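Local coordinates for protein HAD hydrolase, family IA, variant 3 (Entamoeba histolytica, PDB 6W04) that probably acts as a magnesium-dependent hydrolase of the haloacid dehalogenase superfamily, its precise substrate being unassigned, at residues W23-L35 against R46-K58. Residues are numbered along the deposited sequence; the frame is centred on the assembly and turned at random.
Sequences WKEMAKRIRGTPL and RTNKQLIEHILNK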
loop_
_atom_site.group_PDB
_atom_site.type_symbol
_atom_site.label_atom_id
_atom_site.label_comp_id
_atom_site.label_asym_id
_atom_site.label_seq_id
_atom_site.Cartn_x
_atom_site.Cartn_y
_atom_site.Cartn_z
ATOM N N TRP A 23 13.130 -10.110 1.877
ATOM C CA TRP A 23 13.280 -11.017 0.737
ATOM C C TRP A 23 14.736 -11.394 0.517
ATOM O O TRP A 23 15.021 -12.497 0.032
ATOM C CB TRP A 23 12.704 -10.409 -0.558
ATOM C CG TRP A 23 11.215 -10.556 -0.614
ATOM C CD1 TRP A 23 10.283 -9.552 -0.598
ATOM C CD2 TRP A 23 10.488 -11.786 -0.675
ATOM N NE1 TRP A 23 9.009 -10.091 -0.662
ATOM C CE2 TRP A 23 9.113 -11.462 -0.699
ATOM C CE3 TRP A 23 10.867 -13.140 -0.676
ATOM C CZ2 TRP A 23 8.116 -12.438 -0.738
ATOM C CZ3 TRP A 23 9.879 -14.108 -0.715
ATOM C CH2 TRP A 23 8.518 -13.757 -0.739
ATOM N N LYS A 24 15.669 -10.487 0.808
ATOM C CA LYS A 24 17.071 -10.839 0.648
ATOM C C LYS A 24 17.472 -11.895 1.659
ATOM O O LYS A 24 18.189 -12.856 1.332
ATOM C CB LYS A 24 17.955 -9.582 0.769
ATOM C CG LYS A 24 17.855 -8.739 -0.492
ATOM C CD LYS A 24 18.606 -7.413 -0.342
ATOM C CE LYS A 24 18.415 -6.561 -1.578
ATOM N NZ LYS A 24 19.143 -5.280 -1.478
ATOM N N GLU A 25 17.006 -11.739 2.890
ATOM C CA GLU A 25 17.271 -12.746 3.911
ATOM C C GLU A 25 16.649 -14.086 3.532
ATOM O O GLU A 25 17.281 -15.134 3.708
ATOM C CB GLU A 25 16.767 -12.243 5.279
ATOM C CG GLU A 25 16.898 -13.260 6.423
ATOM C CD GLU A 25 18.347 -13.547 6.862
ATOM O OE1 GLU A 25 18.600 -14.680 7.339
ATOM O OE2 GLU A 25 19.232 -12.658 6.749
ATOM N N MET A 26 15.424 -14.077 2.990
ATOM C CA MET A 26 14.785 -15.333 2.582
ATOM C C MET A 26 15.548 -15.998 1.450
ATOM O O MET A 26 15.730 -17.223 1.448
ATOM C CB MET A 26 13.338 -15.102 2.118
ATOM C CG MET A 26 12.376 -14.677 3.227
ATOM S SD MET A 26 12.348 -15.875 4.583
ATOM C CE MET A 26 11.590 -17.208 3.673
ATOM N N ALA A 27 15.956 -15.217 0.454
ATOM C CA ALA A 27 16.805 -15.757 -0.598
ATOM C C ALA A 27 18.053 -16.413 -0.020
ATOM O O ALA A 27 18.467 -17.493 -0.466
ATOM C CB ALA A 27 17.175 -14.652 -1.587
ATOM N N LYS A 28 18.691 -15.768 0.958
ATOM C CA LYS A 28 19.909 -16.340 1.520
ATOM C C LYS A 28 19.608 -17.658 2.222
ATOM O O LYS A 28 20.362 -18.627 2.092
ATOM C CB LYS A 28 20.562 -15.336 2.479
ATOM C CG LYS A 28 21.848 -15.824 3.229
ATOM C CD LYS A 28 23.075 -15.877 2.309
ATOM C CE LYS A 28 24.324 -16.393 3.018
ATOM N NZ LYS A 28 25.451 -16.637 2.060
ATOM N N ARG A 29 18.500 -17.710 2.963
ATOM C CA ARG A 29 18.147 -18.917 3.699
ATOM C C ARG A 29 17.847 -20.066 2.751
ATOM O O ARG A 29 18.263 -21.202 3.002
ATOM C CB ARG A 29 16.935 -18.652 4.596
ATOM C CG ARG A 29 17.232 -17.667 5.724
ATOM C CD ARG A 29 16.025 -17.437 6.636
ATOM N NE ARG A 29 16.334 -16.412 7.636
ATOM C CZ ARG A 29 15.499 -16.007 8.587
ATOM N NH1 ARG A 29 14.290 -16.545 8.666
ATOM N NH2 ARG A 29 15.878 -15.069 9.462
ATOM N N ILE A 30 17.160 -19.774 1.651
ATOM C CA ILE A 30 16.632 -20.807 0.764
ATOM C C ILE A 30 17.659 -21.227 -0.267
ATOM O O ILE A 30 17.952 -22.417 -0.434
ATOM C CB ILE A 30 15.336 -20.318 0.077
ATOM C CG1 ILE A 30 14.204 -20.200 1.098
ATOM C CG2 ILE A 30 14.955 -21.308 -1.077
ATOM C CD1 ILE A 30 13.073 -19.262 0.681
ATOM N N ARG A 31 18.213 -20.268 -0.997
ATOM C CA ARG A 31 19.141 -20.616 -2.061
ATOM C C ARG A 31 20.598 -20.451 -1.663
ATOM O O ARG A 31 21.481 -20.925 -2.391
ATOM C CB ARG A 31 18.820 -19.791 -3.325
ATOM C CG ARG A 31 19.345 -18.352 -3.314
ATOM C CD ARG A 31 18.889 -17.581 -4.557
ATOM N NE ARG A 31 19.524 -16.276 -4.598
ATOM C CZ ARG A 31 19.406 -15.371 -5.569
ATOM N NH1 ARG A 31 18.631 -15.584 -6.624
ATOM N NH2 ARG A 31 20.083 -14.231 -5.478
ATOM N N GLY A 32 20.883 -19.842 -0.508
ATOM C CA GLY A 32 22.251 -19.702 -0.057
ATOM C C GLY A 32 22.903 -18.373 -0.383
ATOM O O GLY A 32 24.044 -18.148 0.033
ATOM N N THR A 33 22.238 -17.504 -1.149
ATOM C CA THR A 33 22.763 -16.183 -1.461
ATOM C C THR A 33 21.598 -15.207 -1.448
ATOM O O THR A 33 20.498 -15.546 -1.911
ATOM C CB THR A 33 23.466 -16.114 -2.824
ATOM O OG1 THR A 33 22.527 -16.418 -3.853
ATOM C CG2 THR A 33 24.626 -17.092 -2.891
ATOM N N PRO A 34 21.802 -13.999 -0.918
ATOM C CA PRO A 34 20.739 -12.989 -0.948
ATOM C C PRO A 34 20.497 -12.486 -2.364
ATOM O O PRO A 34 21.339 -12.620 -3.259
ATOM C CB PRO A 34 21.282 -11.866 -0.046
ATOM C CG PRO A 34 22.736 -12.049 0.004
ATOM C CD PRO A 34 23.052 -13.497 -0.333
ATOM N N LEU A 35 19.329 -11.879 -2.562
ATOM C CA LEU A 35 19.074 -11.176 -3.818
ATOM C C LEU A 35 20.043 -10.009 -3.946
ATOM O O LEU A 35 20.323 -9.317 -2.970
ATOM C CB LEU A 35 17.633 -10.655 -3.873
ATOM C CG LEU A 35 16.449 -11.618 -3.756
ATOM C CD1 LEU A 35 15.143 -10.808 -3.799
ATOM C CD2 LEU A 35 16.463 -12.700 -4.882
ATOM N N ARG A 46 6.433 -7.555 -7.875
ATOM C CA ARG A 46 5.853 -8.838 -8.240
ATOM C C ARG A 46 5.147 -9.436 -7.019
ATOM O O ARG A 46 5.308 -8.962 -5.900
ATOM C CB ARG A 46 6.929 -9.782 -8.778
ATOM C CG ARG A 46 7.503 -9.317 -10.127
ATOM C CD ARG A 46 8.502 -10.284 -10.707
ATOM N NE ARG A 46 9.132 -9.732 -11.907
ATOM C CZ ARG A 46 9.947 -10.393 -12.716
ATOM N NH1 ARG A 46 10.243 -11.657 -12.479
ATOM N NH2 ARG A 46 10.455 -9.782 -13.779
ATOM N N THR A 47 4.346 -10.481 -7.248
ATOM C CA THR A 47 3.638 -11.110 -6.141
ATOM C C THR A 47 4.612 -11.861 -5.240
ATOM O O THR A 47 5.722 -12.207 -5.641
ATOM C CB THR A 47 2.577 -12.088 -6.651
ATOM O OG1 THR A 47 3.202 -13.153 -7.398
ATOM C CG2 THR A 47 1.554 -11.372 -7.564
ATOM N N ASN A 48 4.142 -12.225 -4.038
ATOM C CA ASN A 48 4.975 -13.055 -3.194
ATOM C C ASN A 48 5.322 -14.355 -3.903
ATOM O O ASN A 48 6.440 -14.862 -3.779
ATOM C CB ASN A 48 4.279 -13.325 -1.861
ATOM C CG ASN A 48 4.315 -12.115 -0.955
ATOM O OD1 ASN A 48 5.065 -11.164 -1.209
ATOM N ND2 ASN A 48 3.519 -12.137 0.101
ATOM N N LYS A 49 4.366 -14.913 -4.637
ATOM C CA LYS A 49 4.617 -16.175 -5.317
ATOM C C LYS A 49 5.739 -16.022 -6.332
ATOM O O LYS A 49 6.615 -16.896 -6.455
ATOM C CB LYS A 49 3.332 -16.653 -5.997
ATOM C CG LYS A 49 3.454 -17.981 -6.746
ATOM C CD LYS A 49 2.043 -18.566 -6.985
ATOM C CE LYS A 49 2.070 -19.967 -7.630
ATOM N NZ LYS A 49 2.535 -19.964 -9.057
ATOM N N GLN A 50 5.707 -14.928 -7.098
ATOM C CA GLN A 50 6.737 -14.703 -8.106
ATOM C C GLN A 50 8.104 -14.546 -7.467
ATOM O O GLN A 50 9.118 -14.966 -8.040
ATOM C CB GLN A 50 6.410 -13.461 -8.940
ATOM C CG GLN A 50 5.198 -13.606 -9.853
ATOM C CD GLN A 50 4.894 -12.314 -10.605
ATOM O OE1 GLN A 50 4.312 -11.388 -10.052
ATOM N NE2 GLN A 50 5.279 -12.259 -11.869
ATOM N N LEU A 51 8.163 -13.898 -6.297
ATOM C CA LEU A 51 9.443 -13.752 -5.606
ATOM C C LEU A 51 10.000 -15.113 -5.198
ATOM O O LEU A 51 11.179 -15.420 -5.433
ATOM C CB LEU A 51 9.277 -12.857 -4.371
ATOM C CG LEU A 51 9.530 -11.350 -4.511
ATOM C CD1 LEU A 51 10.999 -11.066 -4.621
ATOM C CD2 LEU A 51 8.813 -10.766 -5.699
ATOM N N ILE A 52 9.163 -15.948 -4.589
ATOM C CA ILE A 52 9.634 -17.258 -4.136
ATOM C C ILE A 52 10.044 -18.118 -5.322
ATOM O O ILE A 52 11.067 -18.822 -5.276
ATOM C CB ILE A 52 8.556 -17.952 -3.287
ATOM C CG1 ILE A 52 8.208 -17.083 -2.082
ATOM C CG2 ILE A 52 9.060 -19.344 -2.869
ATOM C CD1 ILE A 52 6.751 -17.238 -1.588
ATOM N N GLU A 53 9.244 -18.083 -6.401
ATOM C CA GLU A 53 9.603 -18.809 -7.614
ATOM C C GLU A 53 10.933 -18.332 -8.180
ATOM O O GLU A 53 11.716 -19.137 -8.685
ATOM C CB GLU A 53 8.494 -18.681 -8.671
ATOM C CG GLU A 53 7.213 -19.413 -8.220
ATOM C CD GLU A 53 6.043 -19.193 -9.153
ATOM O OE1 GLU A 53 6.029 -18.150 -9.844
ATOM O OE2 GLU A 53 5.168 -20.084 -9.215
ATOM N N HIS A 54 11.197 -17.026 -8.132
ATOM C CA HIS A 54 12.510 -16.546 -8.555
ATOM C C HIS A 54 13.614 -17.154 -7.699
ATOM O O HIS A 54 14.635 -17.620 -8.222
ATOM C CB HIS A 54 12.594 -15.026 -8.472
ATOM C CG HIS A 54 13.939 -14.498 -8.862
ATOM N ND1 HIS A 54 14.270 -14.216 -10.170
ATOM C CD2 HIS A 54 15.047 -14.248 -8.130
ATOM C CE1 HIS A 54 15.525 -13.797 -10.223
ATOM N NE2 HIS A 54 16.013 -13.794 -8.994
ATOM N N ILE A 55 13.422 -17.154 -6.382
ATOM C CA ILE A 55 14.446 -17.625 -5.450
ATOM C C ILE A 55 14.699 -19.120 -5.631
ATOM O O ILE A 55 15.849 -19.569 -5.641
ATOM C CB ILE A 55 14.021 -17.292 -4.005
ATOM C CG1 ILE A 55 14.096 -15.768 -3.776
ATOM C CG2 ILE A 55 14.879 -18.096 -2.994
ATOM C CD1 ILE A 55 13.334 -15.256 -2.529
ATOM N N LEU A 56 13.634 -19.913 -5.779
ATOM C CA LEU A 56 13.791 -21.336 -6.076
ATOM C C LEU A 56 14.192 -21.595 -7.525
ATOM O O LEU A 56 14.668 -22.694 -7.843
ATOM C CB LEU A 56 12.483 -22.079 -5.767
ATOM C CG LEU A 56 12.052 -22.071 -4.307
ATOM C CD1 LEU A 56 10.576 -22.425 -4.216
ATOM C CD2 LEU A 56 12.911 -23.050 -3.502
ATOM N N ASN A 57 14.030 -20.606 -8.402
ATOM C CA ASN A 57 14.149 -20.776 -9.852
ATOM C C ASN A 57 13.240 -21.895 -10.342
ATOM O O ASN A 57 13.645 -22.756 -11.128
ATOM C CB ASN A 57 15.599 -21.022 -10.281
ATOM C CG ASN A 57 15.828 -20.696 -11.746
ATOM O OD1 ASN A 57 15.171 -19.810 -12.299
ATOM N ND2 ASN A 57 16.727 -21.441 -12.397
ATOM N N LYS A 58 11.981 -21.859 -9.904
ATOM C CA LYS A 58 11.032 -22.888 -10.314
ATOM C C LYS A 58 9.617 -22.403 -10.037
ATOM O O LYS A 58 9.353 -21.845 -8.980
ATOM C CB LYS A 58 11.302 -24.195 -9.561
ATOM C CG LYS A 58 10.452 -25.355 -9.917
ATOM C CD LYS A 58 10.984 -26.593 -9.226
ATOM C CE LYS A 58 10.360 -27.837 -9.794
ATOM N NZ LYS A 58 11.189 -29.020 -9.467
HETATM O O HOH W 1 6.234 -9.069 0.010
HETATM O O HOH W 2 17.449 -17.834 -7.883
#
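Asn48, in the first turn of helix 48-56, meets the indole of Trp23 at its edge, OD1 lying 3.3 Å from CZ2. A water bridges the pair, accepting from NE1 and donating to OD1, while ND2 reaches Glu73; a short amide suits this place because it can serve both. Leu51 lays its CB over one face of the indole, 3.7 Å from the centroid of the six-membered ring and 5° off its normal, a CH-pi contact. Ile52 closes on the ring's edge with CG1, 3.6 Å from CH2, completing with Ile55 the hole that receives Trp23 as a knob; a flat indole suits it, offering face and edge at once. His54, swung opposite its own backbone N (chi1 178°), brings CD2 to within 3.9 Å of Leu35 CD2. Its NE2 is hydrogen-bonded to one oxygen of Glu39, whose other oxygen forms a salt bridge with Arg31. A second water joins Arg31 NH1 to His54 O. Ile55 is the reciprocal knob, its branches suiting separate partners: CD1 meets Trp23, CG1 Ala27 CB, and CG2 Ile30. Small Ala27 lets its CA come within 5.7 Å of Ile55 CA. At the helix's far end Leu56 sets CD2 3.6 Å from Ile30 CG2. Segments 23-31 and 48-56 cross at -39° in the helical cap domain, away from the parallel sheet, with helix 37-43 packed on Leu35 and Leu51 and helix 62-82 touching Trp23.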